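Local atomic coordinates of tryptophan synthase alpha chain (Aquifex aeolicus, PDB entry 2EKC), a protein that probably catalyses, as the alpha subunit of tryptophan synthase, the aldol cleavage of indoleglycerol phosphate to indole and glyceraldehyde 3-phosphate. Residues A236-L240 / L249-V253. Residues are numbered along the deposited sequence; the frame is centred on the assembly and turned at random.
Sequences ALVKL and LGNLV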
# COMPACT_ATOMS: atom_id res chain seq x y z
N ALA A 236 -9.62 -5.33 -7.06
CA ALA A 236 -11.01 -4.93 -7.28
C ALA A 236 -11.11 -3.50 -7.80
O ALA A 236 -11.98 -3.18 -8.61
CB ALA A 236 -11.80 -5.08 -5.99
N LEU A 237 -10.23 -2.63 -7.32
CA LEU A 237 -10.25 -1.24 -7.75
C LEU A 237 -9.70 -1.12 -9.17
O LEU A 237 -10.27 -0.42 -10.01
CB LEU A 237 -9.42 -0.36 -6.80
CG LEU A 237 -9.74 -0.44 -5.31
CD1 LEU A 237 -8.86 0.54 -4.57
CD2 LEU A 237 -11.22 -0.13 -5.05
N VAL A 238 -8.60 -1.82 -9.42
CA VAL A 238 -7.94 -1.79 -10.73
C VAL A 238 -8.87 -2.25 -11.85
O VAL A 238 -8.90 -1.65 -12.93
CB VAL A 238 -6.66 -2.66 -10.69
CG1 VAL A 238 -6.07 -2.81 -12.08
CG2 VAL A 238 -5.65 -2.02 -9.76
N LYS A 239 -9.65 -3.29 -11.58
CA LYS A 239 -10.60 -3.83 -12.55
C LYS A 239 -11.56 -2.74 -13.05
O LYS A 239 -11.76 -2.57 -14.25
CB LYS A 239 -11.40 -4.96 -11.90
CG LYS A 239 -12.57 -5.47 -12.73
CD LYS A 239 -13.24 -6.65 -12.04
CE LYS A 239 -14.47 -7.11 -12.81
NZ LYS A 239 -14.95 -8.44 -12.37
N LEU A 240 -12.14 -2.01 -12.11
CA LEU A 240 -13.07 -0.93 -12.44
C LEU A 240 -12.37 0.19 -13.20
O LEU A 240 -12.92 0.74 -14.15
CB LEU A 240 -13.72 -0.39 -11.16
CG LEU A 240 -14.64 -1.39 -10.47
CD1 LEU A 240 -15.15 -0.81 -9.16
CD2 LEU A 240 -15.81 -1.74 -11.41
N LEU A 249 -16.21 2.92 -9.00
CA LEU A 249 -15.01 2.78 -8.17
C LEU A 249 -15.21 3.54 -6.86
O LEU A 249 -14.93 3.03 -5.78
CB LEU A 249 -13.79 3.33 -8.92
CG LEU A 249 -12.47 3.39 -8.15
CD1 LEU A 249 -12.05 1.99 -7.72
CD2 LEU A 249 -11.40 4.03 -9.03
N GLY A 250 -15.70 4.77 -6.97
CA GLY A 250 -15.95 5.57 -5.78
C GLY A 250 -16.99 4.92 -4.90
O GLY A 250 -16.89 4.96 -3.67
N ASN A 251 -18.00 4.32 -5.52
CA ASN A 251 -19.06 3.66 -4.77
C ASN A 251 -18.51 2.47 -4.00
O ASN A 251 -18.90 2.23 -2.85
CB ASN A 251 -20.18 3.17 -5.71
CG ASN A 251 -21.01 4.31 -6.27
OD1 ASN A 251 -21.09 5.39 -5.68
ND2 ASN A 251 -21.65 4.07 -7.41
N LEU A 252 -17.61 1.72 -4.63
CA LEU A 252 -17.01 0.55 -3.99
C LEU A 252 -16.16 0.95 -2.79
O LEU A 252 -16.21 0.30 -1.74
CB LEU A 252 -16.15 -0.23 -5.00
CG LEU A 252 -15.40 -1.45 -4.46
CD1 LEU A 252 -16.39 -2.46 -3.87
CD2 LEU A 252 -14.60 -2.10 -5.59
N VAL A 253 -15.38 2.02 -2.93
CA VAL A 253 -14.54 2.49 -1.84
C VAL A 253 -15.41 2.96 -0.67
O VAL A 253 -15.08 2.73 0.49
CB VAL A 253 -13.63 3.65 -2.30
CG1 VAL A 253 -12.97 4.32 -1.09
CG2 VAL A 253 -12.57 3.13 -3.25
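Leu-249 meets Leu-237 and Leu-240 where the helices 235-242 and 246-258 pack against each other. The two helices follow strand 230-233, the last strand of the TIM barrel, in the chain. Their short segments run nearly antiparallel, at 163°, with axes 10.1 Å apart. Leu-249 reaches Leu-237 through one methyl. CG of Leu-249 lies anti to the backbone N (chi1 174°), and chi2 near 61° then turns CD1 toward Leu-237. Leu-249 CD1 sits 3.5 Å from Leu-237 CD2 and also touches Leu-237 CB. The two leucine side chains cross at about a right angle. Leu-240 approaches the backbone of Leu-249 instead: Leu-240 CD1 lies 3.7 Å from Leu-249 CA. Ala-36 and Val-40 of helix 30-42 also touch the Leu-249 side chain.

One turn on, Leu-252 points toward the first helix. A single methyl, CD2, makes its contacts with three residues. Leu-252 CD2 lies 3.8 Å from Leu-240 CD1. Leu-252 CD2 is 3.9 Å from Leu-237 CD2, and Ala-236 CB borders it more loosely. The methyl thus sits among Ala-236, Leu-237 and Leu-240, which span about one turn of the partner helix.

Val-253 comes in at the inner side of the pair. Val-253 CG2 lies 4.0 Å from Leu-237 CD2, so that this one leucine methyl touches Leu-249, Leu-252 and Val-253. Leu-237 also rests on Ser-21 and Leu-23 of strand 18-24, and Val-253 on Leu-19, which ties both helices to the first barrel strand. The Leu-237 side chain is about 8 Å from that of Glu-49, a predicted proton acceptor.

No hydrogen bond or salt bridge links the two segments. Aliphatic groups make every contact between them, so the pairing is consistent with van der Waals contact and burial of apolar surface, 269 Å² summed over both sides.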